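Local structure of Phenylalanine/tyrosine ammonia-lyase (Rhodosporidium toruloides, 1Y2M) at residues L281-H284 / D285-L289; A510-T513 / T514-N517; L573-K576 / V577-L581. The protein catalyses the non-oxidative deamination of L-phenylalanine and L-tyrosine to trans-cinnamic and p-coumaric acid, the committing step of phenylpropanoid metabolism. One frame throughout, in Å; residues are numbered along the deposited sequence.

All three interactions are one-turn contacts within single helices, but they occupy very different places. Interactions 1 and 2 belong to the buried middle of the chain. Their centres are 10 Å apart, and helix 273-303 meets helix 506-560 where Asn517 ND2 probably bonds to Ala282 O. Interaction 1 pairs a buried imidazole with a carboxylate and lays aliphatic groups, Met288 CE and Leu283 CD1, over its histidine rings; interaction 2 carries charges that cross to a second subunit. Interaction 3, on helix 570-587, has its centre 51 Å from that of interaction 1 and 54 Å from that of interaction 2. It is only partly buried, with an apolar inner side and lysines, a glutamate and an asparagine on the rest.

Interaction 1: residues L281-H284 / D285-L289; sequences LALH and DAHML
His284 hydrogen-bonds to the next residue in the chain: ND1 donates to Asp285 OD1 at 2.9 Å, an imidazole-carboxylate pair formed by consecutive residues of a buried helix. OD1 lies almost in the ring plane but is met on its anti side, with the ring and carboxylate planes 69° apart. The histidine gets there with CG anti to the backbone N (chi1 170°), while Asp285 swings its carboxylate back beside its own N. Over one face of the His284 ring sits the methyl CE of Met288 (a selenomethionine), one turn on, 3.7 Å from the ring centroid; the chain bent at chi2 brings it there, near the NE2 rim. A second CH-pi contact runs from Leu283 to His287, where CD1 lies over the ring face 4.2 Å from its centroid. Both nitrogens of that ring are engaged beyond the helix, ND1 with Gln44 and NE2 with His383. Arg77 of helix 69-77 forms a salt bridge to the same Asp285 OD1. The bond to Asp285 places a proton on ND1 of His284, and the carboxylate, held by an arginine and an imidazole N-H together, is probably kept ionised.

Interaction 2: residues A510-T513 / T514-N517; sequences ARRT and TESN
Arg512 and Glu515 run side by side from the same flank of helix 506-560, and a single water joins their ends. Arg512 NH1 donates to this water at 2.9 Å, in the guanidinium plane, and the water donates in turn to Glu515 OE1 at 2.7 Å and donates weakly to Arg511 O at 3.2 Å. The direct approach of NH1 to OE1 is 4.1 Å. There the oxygen lies well out of the guanidinium plane, so opposite charges face each other without an N-H directed between them. Glu515 reaches this position as an extended chain with CG anti to the backbone N (chi1 -173°), whereas Arg512 folds at chi2.

On the same turn, Thr514 sets its hydroxyl beside its own backbone N and donates from OG1 to Ala510 O at 2.8 Å. The same carbonyl accepts Thr514 N at 2.9 Å. The two donors arrive from opposite faces of the carbonyl plane, the hydroxyl 36° above it, so one oxygen is gripped twice by one residue.

Further out, the charged ends find their strongest partners on a second subunit. Arg512 NH1 makes a salt bridge to Glu515 OE2 of that subunit, and Glu515 returns the same bond to its Arg512, while Glu480 of the second subunit receives both Arg511 and Arg512. Within the chain, Thr513 OG1 is anchored by Met422 O and Arg426 of helix 416-443, and Asn517 ND2 by Ala282 O.

Such reciprocal pairing implies a local twofold between the subunits and is characteristic of a symmetric interface, here between long helices of the helical core of the PAL/histidase family, in a homotetramer.

Interaction 3: residues L573-K576 / V577-L581; sequences LVEK and VNKTL
Val574 covers one face of the Asn578 carboxamide, with its carbonyl oxygen and one methyl lying on the same side of the amide plane. Val574 O stands over the amide carbon, 3.2 Å from Asn578 CG, and the methyl Val574 CG1 comes to 3.5 Å from ND2. Because the oxygen lies above the plane, the amide N-H bonds are poorly aimed at it, and ND2 makes no hydrogen bond to Val574 O. The backbone N of Asn578 takes that carbonyl instead, at 3.0 Å. With CG turned beside its own backbone N (chi1 -74°), Asn578 folds back along the helix and lies alongside Val574, both side chains pointing the same way.

The other flat group, the Glu575 carboxylate, stands off from Lys579: OE1 and NZ are 6.7 Å apart, and the two side chains come closest through aliphatic carbons, CG of the glutamate to CD of the lysine at 4.3 Å. Any attraction is therefore probably weak, and the exposed position would allow solvent to screen it.

On the buried flank, Leu573 and Val577 lie side by side one turn apart, pointing the same way, CD1 touching CG2 at 3.9 Å. Ile556 and Phe560 of helix 506-560 and Val611 of helix 593-611 continue this apolar layer round Leu573. Thr580 OG1 is hydrogen-bonded with Thr607 OG1, tying the helix to helix 593-611; it lies 3.0 Å from Lys576 O as well, and which acceptor takes its proton is not settled.

This division into an apolar stripe and a polar outer side marks an amphipathic helix packed between two neighbours. Its place far from the centre of the chain is consistent with the helical extension, often called the shielding domain, that eukaryotic phenylalanine ammonia-lyases add to the histidase-like core.

Interaction 1: residues L281-H284 / D285-L289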
loop_
_atom_site.group_PDB
_atom_site.type_symbol
_atom_site.label_atom_id
_atom_site.label_comp_id
_atom_site.label_asym_id
_atom_site.label_seq_id
_atom_site.Cartn_x
_atom_site.Cartn_y
_atom_site.Cartn_z
ATOM N N LEU B 281 -7.825 4.065 23.081
ATOM C CA LEU B 281 -6.631 4.807 23.457
ATOM C C LEU B 281 -6.073 5.557 22.257
ATOM O O LEU B 281 -5.650 6.726 22.379
ATOM C CB LEU B 281 -5.626 3.850 24.069
ATOM C CG LEU B 281 -6.146 3.268 25.400
ATOM C CD1 LEU B 281 -5.340 2.036 25.730
ATOM C CD2 LEU B 281 -6.036 4.275 26.545
ATOM N N ALA B 282 -6.049 4.889 21.108
ATOM C CA ALA B 282 -5.503 5.502 19.895
ATOM C C ALA B 282 -6.355 6.671 19.402
ATOM O O ALA B 282 -5.840 7.724 18.984
ATOM C CB ALA B 282 -5.303 4.464 18.834
ATOM N N LEU B 283 -7.671 6.523 19.492
ATOM C CA LEU B 283 -8.540 7.616 19.082
ATOM C C LEU B 283 -8.430 8.813 20.010
ATOM O O LEU B 283 -8.343 9.960 19.561
ATOM C CB LEU B 283 -9.984 7.152 19.030
ATOM C CG LEU B 283 -10.942 8.261 18.556
ATOM C CD1 LEU B 283 -10.581 8.791 17.180
ATOM C CD2 LEU B 283 -12.368 7.735 18.534
ATOM N N HIS B 284 -8.410 8.545 21.321
ATOM C CA HIS B 284 -8.135 9.602 22.296
ATOM C C HIS B 284 -6.879 10.396 21.925
ATOM O O HIS B 284 -6.908 11.643 21.853
ATOM C CB HIS B 284 -8.007 8.969 23.684
ATOM C CG HIS B 284 -7.491 9.871 24.757
ATOM N ND1 HIS B 284 -6.153 10.169 24.898
ATOM C CD2 HIS B 284 -8.127 10.454 25.809
ATOM C CE1 HIS B 284 -6.005 10.938 25.977
ATOM N NE2 HIS B 284 -7.177 11.124 26.544
ATOM N N ASP B 285 -5.812 9.685 21.602
ATOM C CA ASP B 285 -4.556 10.373 21.343
ATOM C C ASP B 285 -4.619 11.150 20.034
ATOM O O ASP B 285 -4.089 12.257 19.928
ATOM C CB ASP B 285 -3.412 9.354 21.378
ATOM C CG ASP B 285 -3.111 8.825 22.776
ATOM O OD1 ASP B 285 -3.577 9.372 23.792
ATOM O OD2 ASP B 285 -2.345 7.850 22.843
ATOM N N ALA B 286 -5.299 10.564 19.047
ATOM C CA ALA B 286 -5.462 11.193 17.733
ATOM C C ALA B 286 -6.232 12.471 17.868
ATOM O O ALA B 286 -5.944 13.449 17.195
ATOM C CB ALA B 286 -6.141 10.248 16.764
ATOM N N HIS B 287 -7.250 12.495 18.721
ATOM C CA HIS B 287 -8.022 13.753 18.881
ATOM C C HIS B 287 -7.112 14.883 19.342
ATOM O O HIS B 287 -7.212 16.041 18.906
ATOM C CB HIS B 287 -9.093 13.598 19.942
ATOM C CG HIS B 287 -10.331 12.848 19.511
ATOM N ND1 HIS B 287 -11.048 13.151 18.372
ATOM C CD2 HIS B 287 -11.037 11.885 20.160
ATOM C CE1 HIS B 287 -12.115 12.366 18.317
ATOM N NE2 HIS B 287 -12.136 11.593 19.400
HETATM N N MSE B 288 -6.220 14.545 20.280
HETATM C CA MSE B 288 -5.318 15.561 20.835
HETATM C C MSE B 288 -4.364 16.082 19.772
HETATM O O MSE B 288 -4.069 17.266 19.698
HETATM C CB MSE B 288 -4.502 15.033 22.017
HETATM C CG MSE B 288 -5.296 14.385 23.078
HETATM SE SE MSE B 288 -6.738 15.535 23.771
HETATM C CE MSE B 288 -7.661 14.032 24.746
ATOM N N LEU B 289 -3.888 15.173 18.921
ATOM C CA LEU B 289 -2.917 15.509 17.925
ATOM C C LEU B 289 -3.623 16.351 16.833
ATOM O O LEU B 289 -3.032 17.257 16.293
ATOM C CB LEU B 289 -2.295 14.252 17.343
ATOM C CG LEU B 289 -1.328 13.475 18.216
ATOM C CD1 LEU B 289 -1.004 12.139 17.580
ATOM C CD2 LEU B 289 -0.046 14.262 18.432
#

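Interaction 2: residues A510-T513 / T514-N517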
loop_
_atom_site.group_PDB
_atom_site.type_symbol
_atom_site.label_atom_id
_atom_site.label_comp_id
_atom_site.label_asym_id
_atom_site.label_seq_id
_atom_site.Cartn_x
_atom_site.Cartn_y
_atom_site.Cartn_z
ATOM N N ALA B 510 -5.182 -1.405 14.945
ATOM C CA ALA B 510 -5.038 -0.520 16.114
ATOM C C ALA B 510 -3.567 -0.279 16.473
ATOM O O ALA B 510 -3.130 0.834 16.848
ATOM C CB ALA B 510 -5.829 -1.033 17.251
ATOM N N ARG B 511 -2.783 -1.359 16.371
ATOM C CA ARG B 511 -1.347 -1.290 16.619
ATOM C C ARG B 511 -0.687 -0.346 15.660
ATOM O O ARG B 511 0.154 0.490 16.078
ATOM C CB ARG B 511 -0.708 -2.670 16.565
ATOM C CG ARG B 511 -0.951 -3.534 17.822
ATOM C CD ARG B 511 -0.453 -4.948 17.729
ATOM N NE ARG B 511 0.859 -4.923 17.126
ATOM C CZ ARG B 511 1.273 -5.655 16.098
ATOM N NH1 ARG B 511 0.498 -6.576 15.509
ATOM N NH2 ARG B 511 2.476 -5.391 15.630
ATOM N N ARG B 512 -1.043 -0.463 14.382
ATOM C CA ARG B 512 -0.404 0.426 13.405
ATOM C C ARG B 512 -0.833 1.866 13.620
ATOM O O ARG B 512 -0.002 2.795 13.542
ATOM C CB ARG B 512 -0.682 -0.059 11.971
ATOM C CG ARG B 512 -0.120 -1.409 11.622
ATOM C CD ARG B 512 1.375 -1.471 11.908
ATOM N NE ARG B 512 1.947 -2.731 11.465
ATOM C CZ ARG B 512 2.950 -3.367 12.013
ATOM N NH1 ARG B 512 3.428 -3.029 13.234
ATOM N NH2 ARG B 512 3.371 -4.484 11.403
ATOM N N THR B 513 -2.101 2.095 13.954
ATOM C CA THR B 513 -2.547 3.480 14.195
ATOM C C THR B 513 -1.859 4.052 15.462
ATOM O O THR B 513 -1.576 5.233 15.497
ATOM C CB THR B 513 -4.076 3.503 14.324
ATOM O OG1 THR B 513 -4.614 2.923 13.129
ATOM C CG2 THR B 513 -4.580 4.930 14.579
ATOM N N THR B 514 -1.602 3.224 16.507
ATOM C CA THR B 514 -0.896 3.649 17.699
ATOM C C THR B 514 0.504 4.073 17.326
ATOM O O THR B 514 1.002 5.080 17.854
ATOM C CB THR B 514 -0.896 2.504 18.720
ATOM O OG1 THR B 514 -2.252 2.190 19.107
ATOM C CG2 THR B 514 -0.105 2.882 19.919
ATOM N N GLU B 515 1.149 3.353 16.390
ATOM C CA GLU B 515 2.490 3.731 15.949
ATOM C C GLU B 515 2.408 5.051 15.173
ATOM O O GLU B 515 3.275 5.928 15.344
ATOM C CB GLU B 515 3.113 2.646 15.093
ATOM C CG GLU B 515 4.581 2.971 14.784
ATOM C CD GLU B 515 5.391 1.876 14.105
ATOM O OE1 GLU B 515 4.896 0.722 13.905
ATOM O OE2 GLU B 515 6.572 2.176 13.762
ATOM N N SER B 516 1.378 5.229 14.335
ATOM C CA SER B 516 1.231 6.506 13.644
ATOM C C SER B 516 1.022 7.652 14.634
ATOM O O SER B 516 1.579 8.740 14.456
ATOM C CB SER B 516 0.084 6.494 12.651
ATOM O OG SER B 516 0.410 5.616 11.585
ATOM N N ASN B 517 0.295 7.416 15.733
ATOM C CA ASN B 517 0.192 8.443 16.774
ATOM C C ASN B 517 1.555 8.833 17.279
ATOM O O ASN B 517 1.838 10.022 17.475
ATOM C CB ASN B 517 -0.687 8.080 17.987
ATOM C CG ASN B 517 -2.159 8.156 17.712
ATOM O OD1 ASN B 517 -2.605 8.973 16.918
ATOM N ND2 ASN B 517 -2.952 7.358 18.466
HETATM O O HOH W 1 2.911 -0.783 14.925
#

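Interaction 3: residues L573-K576 / V577-L581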
loop_
_atom_site.group_PDB
_atom_site.type_symbol
_atom_site.label_atom_id
_atom_site.label_comp_id
_atom_site.label_asym_id
_atom_site.label_seq_id
_atom_site.Cartn_x
_atom_site.Cartn_y
_atom_site.Cartn_z
ATOM N N LEU B 573 11.786 60.173 -0.446
ATOM C CA LEU B 573 13.020 59.435 -0.174
ATOM C C LEU B 573 12.827 58.423 0.947
ATOM O O LEU B 573 13.269 57.268 0.859
ATOM C CB LEU B 573 14.167 60.365 0.207
ATOM C CG LEU B 573 15.516 59.632 0.393
ATOM C CD1 LEU B 573 15.986 59.063 -0.947
ATOM C CD2 LEU B 573 16.591 60.486 0.990
ATOM N N VAL B 574 12.223 58.887 2.046
ATOM C CA VAL B 574 12.016 57.997 3.198
ATOM C C VAL B 574 11.165 56.804 2.775
ATOM O O VAL B 574 11.463 55.648 3.123
ATOM C CB VAL B 574 11.328 58.709 4.361
ATOM C CG1 VAL B 574 11.005 57.698 5.445
ATOM C CG2 VAL B 574 12.210 59.778 4.914
ATOM N N GLU B 575 10.102 57.086 2.032
ATOM C CA GLU B 575 9.204 56.023 1.603
ATOM C C GLU B 575 9.971 55.009 0.765
ATOM O O GLU B 575 9.816 53.823 0.963
ATOM C CB GLU B 575 8.021 56.557 0.778
ATOM C CG GLU B 575 7.142 55.437 0.180
ATOM C CD GLU B 575 6.230 55.916 -0.961
ATOM O OE1 GLU B 575 6.757 56.360 -2.022
ATOM O OE2 GLU B 575 4.985 55.805 -0.803
ATOM N N LYS B 576 10.747 55.494 -0.213
ATOM C CA LYS B 576 11.353 54.609 -1.208
ATOM C C LYS B 576 12.553 53.873 -0.628
ATOM O O LYS B 576 12.783 52.686 -0.936
ATOM C CB LYS B 576 11.708 55.393 -2.470
ATOM C CG LYS B 576 10.474 55.805 -3.297
ATOM C CD LYS B 576 10.896 56.387 -4.654
ATOM C CE LYS B 576 9.742 56.939 -5.458
ATOM N NZ LYS B 576 8.656 55.958 -5.572
ATOM N N VAL B 577 13.298 54.517 0.256
ATOM C CA VAL B 577 14.410 53.845 0.968
ATOM C C VAL B 577 13.857 52.718 1.833
ATOM O O VAL B 577 14.371 51.613 1.791
ATOM C CB VAL B 577 15.300 54.825 1.775
ATOM C CG1 VAL B 577 16.144 54.119 2.824
ATOM C CG2 VAL B 577 16.212 55.579 0.832
ATOM N N ASN B 578 12.793 52.975 2.577
ATOM C CA ASN B 578 12.152 51.925 3.366
ATOM C C ASN B 578 11.685 50.767 2.507
ATOM O O ASN B 578 11.857 49.592 2.867
ATOM C CB ASN B 578 10.960 52.509 4.160
ATOM C CG ASN B 578 11.373 53.373 5.371
ATOM O OD1 ASN B 578 12.452 53.245 5.919
ATOM N ND2 ASN B 578 10.470 54.246 5.790
ATOM N N LYS B 579 11.136 51.046 1.334
ATOM C CA LYS B 579 10.626 49.979 0.528
ATOM C C LYS B 579 11.778 49.158 -0.038
ATOM O O LYS B 579 11.689 47.938 -0.122
ATOM C CB LYS B 579 9.792 50.497 -0.614
ATOM C CG LYS B 579 8.465 51.120 -0.202
ATOM C CD LYS B 579 7.459 51.379 -1.354
ATOM C CE LYS B 579 8.033 51.284 -2.758
ATOM N NZ LYS B 579 8.081 49.867 -3.254
ATOM N N THR B 580 12.851 49.843 -0.415
ATOM C CA THR B 580 13.987 49.119 -0.982
ATOM C C THR B 580 14.629 48.227 0.089
ATOM O O THR B 580 14.968 47.050 -0.168
ATOM C CB THR B 580 15.009 50.100 -1.523
ATOM O OG1 THR B 580 14.455 50.815 -2.644
ATOM C CG2 THR B 580 16.344 49.390 -1.910
ATOM N N LEU B 581 14.810 48.773 1.282
ATOM C CA LEU B 581 15.379 47.982 2.373
ATOM C C LEU B 581 14.498 46.760 2.706
ATOM O O LEU B 581 14.974 45.625 2.837
ATOM C CB LEU B 581 15.577 48.839 3.595
ATOM C CG LEU B 581 16.624 49.949 3.527
ATOM C CD1 LEU B 581 16.393 50.892 4.700
ATOM C CD2 LEU B 581 18.041 49.346 3.533
#